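Local coordinates for protein Pcdhgb2 (Mus musculus, PDB 5SZR), which probably mediates calcium-dependent adhesion between neurons as a clustered gamma-protocadherin, and is represented here by its extracellular cadherin domains 3 to 6, at residues 259-268 against 280-291; 334-343 against 421-429. All coordinates share one frame; numbering follows the deposited sequence.

Interaction 1. Residues 259-268 against 280-291; sequences LEPRALSSFV and QRAFDHEQLRSF. With CA (calcium ion), chain P; CA (calcium ion), chain Q.
Arg281 lays its guanidinium over one face of the Phe267 ring, the two planes 28° apart and their centres 4.0 Å from each other. The overlap is off-centre for the cation, since Arg281 CZ sits 34° from the ring normal, while Arg281 CD stands almost straight above the centroid in a CH-pi contact. A bend at chi3 (59°) turns the guanidinium across the ring, and Arg281 NH1 fixes the group from its edge by donating to Ser266 OG at 2.8 Å. Over the opposite face of Phe267, toward its rim, lies Leu259 CD2, which also touches Leu288 CD2 at 3.9 Å. The Phe267 edge is turned toward the face of Phe291 in a T-shaped pair with centroids 6.0 Å apart. Deeper in, Val268 CG1 abuts the rim of Phe291 at CZ (3.7 Å). Past Phe283, the 280-291 chain reaches two calcium ions: Asp284 OD1 binds one at 2.4 Å and accepts from Glu286 N in an Asx turn, and Glu286 bridges both. Glu226 and Asp320 bring further carboxylates to the cluster. The aromatic packing thus leads into an acidic Asp-x-Glu segment, the calcium-binding element characteristic of the junction between successive cadherin domains.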
loop_
_atom_site.group_PDB
_atom_site.type_symbol
_atom_site.label_atom_id
_atom_site.label_comp_id
_atom_site.label_asym_id
_atom_site.label_seq_id
_atom_site.Cartn_x
_atom_site.Cartn_y
_atom_site.Cartn_z
ATOM N N LEU A 259 -12.179 -28.967 16.754
ATOM C CA LEU A 259 -13.500 -29.487 17.063
ATOM C C LEU A 259 -13.908 -30.545 16.043
ATOM O O LEU A 259 -13.209 -30.804 15.056
ATOM C CB LEU A 259 -14.534 -28.364 17.078
ATOM C CG LEU A 259 -14.312 -27.187 18.027
ATOM C CD1 LEU A 259 -15.219 -26.027 17.646
ATOM C CD2 LEU A 259 -14.549 -27.603 19.465
ATOM N N GLU A 260 -15.062 -31.160 16.288
ATOM C CA GLU A 260 -15.666 -32.033 15.296
ATOM C C GLU A 260 -16.052 -31.207 14.073
ATOM O O GLU A 260 -16.709 -30.167 14.219
ATOM C CB GLU A 260 -16.900 -32.733 15.868
ATOM C CG GLU A 260 -16.675 -33.430 17.202
ATOM C CD GLU A 260 -15.882 -34.715 17.071
ATOM O OE1 GLU A 260 -15.683 -35.184 15.928
ATOM O OE2 GLU A 260 -15.461 -35.259 18.114
ATOM N N PRO A 261 -15.663 -31.620 12.863
ATOM C CA PRO A 261 -15.959 -30.793 11.681
ATOM C C PRO A 261 -17.442 -30.570 11.454
ATOM O O PRO A 261 -17.829 -29.514 10.938
ATOM C CB PRO A 261 -15.326 -31.586 10.529
ATOM C CG PRO A 261 -14.311 -32.473 11.180
ATOM C CD PRO A 261 -14.890 -32.825 12.519
ATOM N N ARG A 262 -18.289 -31.534 11.831
ATOM C CA ARG A 262 -19.727 -31.380 11.652
ATOM C C ARG A 262 -20.342 -30.442 12.681
ATOM O O ARG A 262 -21.482 -30.004 12.499
ATOM C CB ARG A 262 -20.414 -32.745 11.715
ATOM N N ALA A 263 -19.616 -30.120 13.751
ATOM C CA ALA A 263 -20.113 -29.234 14.792
ATOM C C ALA A 263 -19.385 -27.897 14.833
ATOM O O ALA A 263 -19.667 -27.084 15.718
ATOM C CB ALA A 263 -20.011 -29.916 16.160
ATOM N N LEU A 264 -18.458 -27.648 13.906
ATOM C CA LEU A 264 -17.703 -26.397 13.922
ATOM C C LEU A 264 -18.631 -25.197 13.773
ATOM O O LEU A 264 -18.518 -24.214 14.515
ATOM C CB LEU A 264 -16.644 -26.410 12.816
ATOM C CG LEU A 264 -15.652 -25.246 12.680
ATOM C CD1 LEU A 264 -16.176 -24.162 11.742
ATOM C CD2 LEU A 264 -15.294 -24.659 14.041
ATOM N N SER A 265 -19.557 -25.261 12.814
ATOM C CA SER A 265 -20.495 -24.162 12.614
ATOM C C SER A 265 -21.336 -23.908 13.857
ATOM O O SER A 265 -21.792 -22.780 14.079
ATOM C CB SER A 265 -21.395 -24.458 11.413
ATOM O OG SER A 265 -22.327 -23.413 11.196
ATOM N N SER A 266 -21.540 -24.934 14.681
ATOM C CA SER A 266 -22.327 -24.788 15.896
ATOM C C SER A 266 -21.587 -24.045 17.000
ATOM O O SER A 266 -22.211 -23.693 18.007
ATOM C CB SER A 266 -22.760 -26.165 16.401
ATOM O OG SER A 266 -23.531 -26.049 17.582
ATOM N N PHE A 267 -20.286 -23.799 16.845
ATOM C CA PHE A 267 -19.498 -23.104 17.860
ATOM C C PHE A 267 -19.179 -21.667 17.462
ATOM O O PHE A 267 -19.515 -20.727 18.189
ATOM C CB PHE A 267 -18.199 -23.870 18.140
ATOM C CG PHE A 267 -18.366 -25.018 19.090
ATOM C CD1 PHE A 267 -17.862 -24.946 20.377
ATOM C CD2 PHE A 267 -19.031 -26.165 18.699
ATOM C CE1 PHE A 267 -18.017 -26.003 21.257
ATOM C CE2 PHE A 267 -19.188 -27.222 19.573
ATOM C CZ PHE A 267 -18.679 -27.142 20.853
ATOM N N VAL A 268 -18.518 -21.480 16.321
ATOM C CA VAL A 268 -18.030 -20.171 15.914
ATOM C C VAL A 268 -18.216 -19.994 14.414
ATOM O O VAL A 268 -18.240 -20.962 13.648
ATOM C CB VAL A 268 -16.548 -19.964 16.294
ATOM C CG1 VAL A 268 -16.393 -19.856 17.808
ATOM C CG2 VAL A 268 -15.705 -21.101 15.747
ATOM N N GLN A 280 -21.367 -19.055 18.273
ATOM C CA GLN A 280 -22.662 -19.522 17.800
ATOM C C GLN A 280 -23.477 -20.232 18.874
ATOM O O GLN A 280 -24.632 -20.587 18.618
ATOM C CB GLN A 280 -22.473 -20.462 16.604
ATOM C CG GLN A 280 -21.612 -19.881 15.487
ATOM C CD GLN A 280 -22.399 -19.016 14.522
ATOM O OE1 GLN A 280 -22.662 -19.420 13.389
ATOM N NE2 GLN A 280 -22.775 -17.820 14.964
ATOM N N ARG A 281 -22.909 -20.446 20.058
ATOM C CA ARG A 281 -23.612 -21.129 21.133
ATOM C C ARG A 281 -23.107 -20.607 22.467
ATOM O O ARG A 281 -22.053 -19.973 22.550
ATOM C CB ARG A 281 -23.415 -22.644 21.062
ATOM C CG ARG A 281 -21.978 -23.077 21.316
ATOM C CD ARG A 281 -21.898 -24.526 21.770
ATOM N NE ARG A 281 -22.466 -25.445 20.789
ATOM C CZ ARG A 281 -22.351 -26.767 20.856
ATOM N NH1 ARG A 281 -22.897 -27.531 19.921
ATOM N NH2 ARG A 281 -21.686 -27.325 21.859
ATOM N N ALA A 282 -23.870 -20.893 23.519
ATOM C CA ALA A 282 -23.433 -20.594 24.875
ATOM C C ALA A 282 -22.352 -21.584 25.287
ATOM O O ALA A 282 -22.600 -22.792 25.349
ATOM C CB ALA A 282 -24.615 -20.656 25.842
ATOM N N PHE A 283 -21.149 -21.081 25.547
ATOM C CA PHE A 283 -20.063 -21.952 25.971
ATOM C C PHE A 283 -20.249 -22.371 27.428
ATOM O O PHE A 283 -20.785 -21.624 28.250
ATOM C CB PHE A 283 -18.717 -21.255 25.788
ATOM C CG PHE A 283 -18.391 -20.925 24.354
ATOM C CD1 PHE A 283 -17.664 -19.788 24.041
ATOM C CD2 PHE A 283 -18.799 -21.755 23.324
ATOM C CE1 PHE A 283 -17.355 -19.478 22.720
ATOM C CE2 PHE A 283 -18.492 -21.450 21.999
ATOM C CZ PHE A 283 -17.770 -20.311 21.700
ATOM N N ASP A 284 -19.804 -23.588 27.740
ATOM C CA ASP A 284 -19.884 -24.157 29.083
ATOM C C ASP A 284 -18.478 -24.580 29.486
ATOM O O ASP A 284 -17.960 -25.584 28.983
ATOM C CB ASP A 284 -20.863 -25.335 29.115
ATOM C CG ASP A 284 -20.945 -26.013 30.474
ATOM O OD1 ASP A 284 -20.493 -25.436 31.487
ATOM O OD2 ASP A 284 -21.492 -27.136 30.534
ATOM N N HIS A 285 -17.860 -23.806 30.384
ATOM C CA HIS A 285 -16.480 -24.067 30.788
ATOM C C HIS A 285 -16.310 -25.471 31.352
ATOM O O HIS A 285 -15.228 -26.060 31.241
ATOM C CB HIS A 285 -16.036 -23.022 31.814
ATOM C CG HIS A 285 -14.707 -23.309 32.443
ATOM N ND1 HIS A 285 -13.516 -22.880 31.897
ATOM C CD2 HIS A 285 -14.382 -23.975 33.577
ATOM C CE1 HIS A 285 -12.515 -23.272 32.665
ATOM N NE2 HIS A 285 -13.013 -23.939 33.691
ATOM N N GLU A 286 -17.361 -26.029 31.947
ATOM C CA GLU A 286 -17.260 -27.357 32.535
ATOM C C GLU A 286 -17.207 -28.460 31.482
ATOM O O GLU A 286 -16.712 -29.552 31.780
ATOM C CB GLU A 286 -18.421 -27.580 33.503
ATOM C CG GLU A 286 -18.222 -26.930 34.880
ATOM C CD GLU A 286 -18.236 -25.407 34.850
ATOM O OE1 GLU A 286 -19.167 -24.826 34.264
ATOM O OE2 GLU A 286 -17.317 -24.789 35.424
ATOM N N GLN A 287 -17.696 -28.204 30.264
ATOM C CA GLN A 287 -17.584 -29.177 29.186
ATOM C C GLN A 287 -16.305 -28.988 28.374
ATOM O O GLN A 287 -15.616 -29.968 28.074
ATOM C CB GLN A 287 -18.812 -29.104 28.270
ATOM C CG GLN A 287 -20.079 -29.683 28.886
ATOM C CD GLN A 287 -19.926 -31.143 29.281
ATOM O OE1 GLN A 287 -19.411 -31.955 28.513
ATOM N NE2 GLN A 287 -20.366 -31.479 30.489
ATOM N N LEU A 288 -15.969 -27.752 28.020
ATOM C CA LEU A 288 -14.799 -27.485 27.195
ATOM C C LEU A 288 -14.148 -26.183 27.630
ATOM O O LEU A 288 -14.801 -25.137 27.664
ATOM C CB LEU A 288 -15.180 -27.416 25.712
ATOM C CG LEU A 288 -14.053 -27.223 24.695
ATOM C CD1 LEU A 288 -13.039 -28.360 24.782
ATOM C CD2 LEU A 288 -14.643 -27.132 23.302
ATOM N N ARG A 289 -12.858 -26.252 27.952
ATOM C CA ARG A 289 -12.125 -25.087 28.423
ATOM C C ARG A 289 -11.496 -24.280 27.298
ATOM O O ARG A 289 -11.262 -23.079 27.476
ATOM C CB ARG A 289 -11.036 -25.518 29.415
ATOM C CG ARG A 289 -11.588 -26.109 30.711
ATOM C CD ARG A 289 -10.675 -27.193 31.266
ATOM N NE ARG A 289 -9.606 -26.663 32.106
ATOM C CZ ARG A 289 -9.517 -26.869 33.417
ATOM N NH1 ARG A 289 -10.433 -27.597 34.040
ATOM N NH2 ARG A 289 -8.509 -26.354 34.106
ATOM N N SER A 290 -11.241 -24.896 26.144
ATOM C CA SER A 290 -10.485 -24.237 25.090
ATOM C C SER A 290 -10.672 -24.992 23.780
ATOM O O SER A 290 -10.874 -26.209 23.774
ATOM C CB SER A 290 -8.999 -24.161 25.457
ATOM O OG SER A 290 -8.263 -23.465 24.473
ATOM N N PHE A 291 -10.595 -24.257 22.668
ATOM C CA PHE A 291 -10.569 -24.881 21.352
ATOM C C PHE A 291 -9.753 -24.022 20.397
ATOM O O PHE A 291 -9.574 -22.817 20.601
ATOM C CB PHE A 291 -11.981 -25.129 20.796
ATOM C CG PHE A 291 -12.826 -23.895 20.672
ATOM C CD1 PHE A 291 -12.894 -23.204 19.476
ATOM C CD2 PHE A 291 -13.577 -23.442 21.744
ATOM C CE1 PHE A 291 -13.680 -22.069 19.356
ATOM C CE2 PHE A 291 -14.367 -22.311 21.634
ATOM C CZ PHE A 291 -14.421 -21.625 20.440
HETATM CA CA CA P . -21.053 -23.967 33.245
HETATM CA CA CA Q . -18.366 -22.708 35.845
HETATM O O HOH W 1 -22.438 -25.696 34.594
HETATM O O HOH W 2 -22.749 -23.579 31.593
#

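Interaction 2. Residues 334-343 against 421-429; sequences GSALFDMVPR and ATLHLIFAD. With MAN (alpha-D-mannopyranose), chain B.
Two parallel neighbours of a cadherin beta-sandwich sheet meet here, the outermost strand 335-342 running beside 421-428. Their axes approach to 4.4 Å at 56°, an angle consistent with strong twist together with a bulge. From Thr422 N to Gly334 O (2.8 Å) the backbone bonds alternate between the strands as far as Ile426 N to Phe338 O. The next bridge, Val341 with Phe427, is displaced by one residue, which defines a beta bulge, and the ladder resumes with Ala428 N donating to Val341 O at 2.7 Å.

One face carries Ser335, Leu337, Thr422 and His424. The His424 ring approaches Ser335 with NE2, 3.4 Å from Ser335 CB, while Thr422 CG2 lies over one ring face toward its rim. His424 CG is anti to its carbonyl carbon (chi1 -58°), a setting that carries the imidazole alongside Ser335. Thr422 OG1 is covalently joined to C1 of an alpha-mannose, whose O6 comes near the imidazole edge; Asp333 holds both the sugar and Ser335 OG by hydrogen bonds. Exchanging His424 for an alanine would probably strip Ser335 CB and Thr422 CG2 of their shared packing surface and leave the mannose O6 without its imidazole neighbour. Further along, Leu337 CD1 meets Ile426 CD1 at 3.5 Å.

The other face bears Ala336, Phe338, Leu423 and Leu425. Phe338 and Leu425 run alongside each other in the same direction, Phe338 CD2 3.7 Å from Leu425 CD2, whereas Leu423 CD2 reaches the Phe338 ring at its edge. Val351 and Val389 of the second sheet cover Leu425, so this is the sandwich interior. Beyond the bulge, Val341 CG1 lies 3.5 Å from Phe427 CE1. Such parallel pairing joins the second half of the split A strand to strand G, as in the cadherin fold.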
loop_
_atom_site.group_PDB
_atom_site.type_symbol
_atom_site.label_atom_id
_atom_site.label_comp_id
_atom_site.label_asym_id
_atom_site.label_seq_id
_atom_site.Cartn_x
_atom_site.Cartn_y
_atom_site.Cartn_z
ATOM N N GLY A 334 -32.480 -31.149 55.915
ATOM C CA GLY A 334 -31.100 -30.709 55.867
ATOM C C GLY A 334 -30.302 -30.954 57.129
ATOM O O GLY A 334 -29.338 -30.226 57.394
ATOM N N SER A 335 -30.670 -31.965 57.916
ATOM C CA SER A 335 -30.019 -32.239 59.187
ATOM C C SER A 335 -29.393 -33.628 59.181
ATOM O O SER A 335 -29.793 -34.512 58.419
ATOM C CB SER A 335 -31.005 -32.116 60.358
ATOM O OG SER A 335 -31.999 -33.129 60.308
ATOM N N ALA A 336 -28.395 -33.805 60.046
ATOM C CA ALA A 336 -27.744 -35.092 60.255
ATOM C C ALA A 336 -27.517 -35.295 61.745
ATOM O O ALA A 336 -27.274 -34.339 62.487
ATOM C CB ALA A 336 -26.411 -35.189 59.494
ATOM N N LEU A 337 -27.589 -36.548 62.182
ATOM C CA LEU A 337 -27.572 -36.881 63.601
ATOM C C LEU A 337 -26.311 -37.659 63.952
ATOM O O LEU A 337 -26.008 -38.677 63.325
ATOM C CB LEU A 337 -28.813 -37.689 63.982
ATOM C CG LEU A 337 -28.883 -38.202 65.424
ATOM C CD1 LEU A 337 -28.686 -37.063 66.409
ATOM C CD2 LEU A 337 -30.204 -38.904 65.672
ATOM N N PHE A 338 -25.592 -37.180 64.965
ATOM C CA PHE A 338 -24.419 -37.862 65.511
ATOM C C PHE A 338 -24.605 -37.908 67.025
ATOM O O PHE A 338 -24.328 -36.923 67.716
ATOM C CB PHE A 338 -23.129 -37.141 65.125
ATOM C CG PHE A 338 -22.961 -36.952 63.642
ATOM C CD1 PHE A 338 -22.296 -37.898 62.880
ATOM C CD2 PHE A 338 -23.472 -35.829 63.011
ATOM C CE1 PHE A 338 -22.144 -37.731 61.520
ATOM C CE2 PHE A 338 -23.323 -35.653 61.648
ATOM C CZ PHE A 338 -22.658 -36.606 60.901
ATOM N N ASP A 339 -25.071 -39.045 67.545
ATOM C CA ASP A 339 -25.496 -39.134 68.937
ATOM C C ASP A 339 -24.591 -40.001 69.806
ATOM O O ASP A 339 -24.921 -40.241 70.972
ATOM C CB ASP A 339 -26.940 -39.643 69.018
ATOM C CG ASP A 339 -27.137 -40.996 68.346
ATOM O OD1 ASP A 339 -28.306 -41.368 68.105
ATOM O OD2 ASP A 339 -26.139 -41.689 68.056
ATOM N N MET A 340 -23.462 -40.478 69.287
ATOM C CA MET A 340 -22.586 -41.352 70.059
ATOM C C MET A 340 -21.299 -40.657 70.496
ATOM O O MET A 340 -20.291 -41.327 70.747
ATOM C CB MET A 340 -22.262 -42.616 69.262
ATOM C CG MET A 340 -23.442 -43.564 69.064
ATOM S SD MET A 340 -23.771 -44.656 70.469
ATOM C CE MET A 340 -24.895 -43.669 71.460
ATOM N N VAL A 341 -21.313 -39.332 70.616
ATOM C CA VAL A 341 -20.116 -38.581 70.990
ATOM C C VAL A 341 -19.817 -38.808 72.466
ATOM O O VAL A 341 -20.643 -38.473 73.327
ATOM C CB VAL A 341 -20.273 -37.083 70.678
ATOM C CG1 VAL A 341 -18.933 -36.374 70.825
ATOM C CG2 VAL A 341 -20.827 -36.890 69.274
ATOM N N PRO A 342 -18.659 -39.369 72.805
ATOM C CA PRO A 342 -18.361 -39.638 74.218
ATOM C C PRO A 342 -18.046 -38.353 74.968
ATOM O O PRO A 342 -17.425 -37.433 74.430
ATOM C CB PRO A 342 -17.139 -40.561 74.148
ATOM C CG PRO A 342 -16.443 -40.133 72.865
ATOM C CD PRO A 342 -17.545 -39.745 71.912
ATOM N N ARG A 343 -18.482 -38.297 76.226
ATOM C CA ARG A 343 -18.271 -37.091 77.019
ATOM C C ARG A 343 -16.811 -36.926 77.413
ATOM O O ARG A 343 -16.327 -35.795 77.535
ATOM C CB ARG A 343 -19.160 -37.114 78.262
ATOM C CG ARG A 343 -20.622 -36.829 77.972
ATOM C CD ARG A 343 -21.443 -36.747 79.250
ATOM N NE ARG A 343 -22.390 -35.638 79.203
ATOM C CZ ARG A 343 -22.193 -34.464 79.795
ATOM N NH1 ARG A 343 -21.084 -34.250 80.492
ATOM N NH2 ARG A 343 -23.106 -33.507 79.695
ATOM N N ALA A 421 -25.929 -27.210 56.077
ATOM C CA ALA A 421 -26.312 -28.459 56.721
ATOM C C ALA A 421 -26.422 -28.231 58.223
ATOM O O ALA A 421 -25.619 -27.496 58.807
ATOM C CB ALA A 421 -25.309 -29.579 56.426
ATOM N N THR A 422 -27.421 -28.857 58.841
ATOM C CA THR A 422 -27.594 -28.808 60.288
ATOM C C THR A 422 -27.061 -30.095 60.901
ATOM O O THR A 422 -27.466 -31.192 60.509
ATOM C CB THR A 422 -29.060 -28.619 60.674
ATOM O OG1 THR A 422 -29.531 -27.360 60.188
ATOM C CG2 THR A 422 -29.205 -28.645 62.184
ATOM N N LEU A 423 -26.155 -29.956 61.857
ATOM C CA LEU A 423 -25.501 -31.091 62.495
ATOM C C LEU A 423 -25.980 -31.160 63.935
ATOM O O LEU A 423 -25.623 -30.303 64.750
ATOM C CB LEU A 423 -23.982 -30.952 62.441
ATOM C CG LEU A 423 -23.312 -30.735 61.089
ATOM C CD1 LEU A 423 -21.815 -30.613 61.300
ATOM C CD2 LEU A 423 -23.634 -31.875 60.144
ATOM N N HIS A 424 -26.792 -32.169 64.239
ATOM C CA HIS A 424 -27.202 -32.458 65.607
ATOM C C HIS A 424 -26.126 -33.331 66.241
ATOM O O HIS A 424 -25.952 -34.492 65.858
ATOM C CB HIS A 424 -28.561 -33.152 65.638
ATOM C CG HIS A 424 -29.657 -32.368 64.984
ATOM N ND1 HIS A 424 -30.126 -31.177 65.495
ATOM C CD2 HIS A 424 -30.388 -32.614 63.871
ATOM C CE1 HIS A 424 -31.092 -30.717 64.720
ATOM N NE2 HIS A 424 -31.272 -31.571 63.728
ATOM N N LEU A 425 -25.395 -32.770 67.196
ATOM C CA LEU A 425 -24.346 -33.484 67.911
ATOM C C LEU A 425 -24.825 -33.734 69.336
ATOM O O LEU A 425 -25.093 -32.785 70.081
ATOM C CB LEU A 425 -23.040 -32.690 67.893
ATOM C CG LEU A 425 -22.706 -32.061 66.538
ATOM C CD1 LEU A 425 -21.416 -31.260 66.603
ATOM C CD2 LEU A 425 -22.628 -33.120 65.446
ATOM N N ILE A 426 -24.944 -35.004 69.709
ATOM C CA ILE A 426 -25.539 -35.402 70.980
ATOM C C ILE A 426 -24.524 -36.232 71.749
ATOM O O ILE A 426 -24.119 -37.308 71.289
ATOM C CB ILE A 426 -26.841 -36.188 70.771
ATOM C CG1 ILE A 426 -27.816 -35.371 69.921
ATOM C CG2 ILE A 426 -27.462 -36.565 72.111
ATOM C CD1 ILE A 426 -29.156 -36.031 69.758
ATOM N N PHE A 427 -24.118 -35.739 72.916
ATOM C CA PHE A 427 -23.160 -36.451 73.746
ATOM C C PHE A 427 -23.817 -37.636 74.436
ATOM O O PHE A 427 -24.931 -37.535 74.957
ATOM C CB PHE A 427 -22.553 -35.518 74.791
ATOM C CG PHE A 427 -21.539 -34.567 74.232
ATOM C CD1 PHE A 427 -20.253 -34.994 73.949
ATOM C CD2 PHE A 427 -21.869 -33.245 73.992
ATOM C CE1 PHE A 427 -19.317 -34.117 73.432
ATOM C CE2 PHE A 427 -20.938 -32.369 73.482
ATOM C CZ PHE A 427 -19.661 -32.807 73.202
ATOM N N ALA A 428 -23.115 -38.763 74.441
ATOM C CA ALA A 428 -23.596 -39.961 75.109
ATOM C C ALA A 428 -23.122 -39.965 76.554
ATOM O O ALA A 428 -21.949 -39.686 76.832
ATOM C CB ALA A 428 -23.113 -41.222 74.392
ATOM N N ASP A 429 -24.036 -40.272 77.467
ATOM C CA ASP A 429 -23.653 -40.491 78.848
ATOM C C ASP A 429 -22.914 -41.819 78.973
ATOM O O ASP A 429 -23.189 -42.780 78.249
ATOM C CB ASP A 429 -24.888 -40.477 79.749
ATOM C CG ASP A 429 -24.550 -40.183 81.195
ATOM O OD1 ASP A 429 -23.581 -39.427 81.429
ATOM O OD2 ASP A 429 -25.249 -40.705 82.095
HETATM C C1 MAN B . -30.566 -27.601 59.216
HETATM C C2 MAN B . -30.885 -26.227 58.624
HETATM C C3 MAN B . -31.627 -25.389 59.669
HETATM C C4 MAN B . -32.886 -26.119 60.166
HETATM C C5 MAN B . -32.531 -27.515 60.709
HETATM C C6 MAN B . -33.774 -28.351 61.004
HETATM O O2 MAN B . -31.769 -26.347 57.501
HETATM O O3 MAN B . -31.971 -24.092 59.182
HETATM O O4 MAN B . -33.497 -25.365 61.201
HETATM O O5 MAN B . -31.719 -28.255 59.736
HETATM O O6 MAN B . -33.373 -29.591 61.584
#

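Overall arrangement
Interaction 1 precedes interaction 2 along the chain, and the two are separate: their centres are 48 Å apart and their nearest atoms about 23 Å, without touching. The calcium ions held by 280-291 mark the junction that relates them. Asp317 and Arg318 O, from the connecting segment, contribute further ligands, as does Asp360, which follows strand 350-357 of the last domain. Interaction 2 lies in that last domain, away from the annotated calcium sites, and its polar decoration is an O-linked mannose instead. Interaction 1 thus carries, through its acidic segment, part of the metal site between consecutive domains, whereas interaction 2 forms one edge of a sheet in the terminal sandwich.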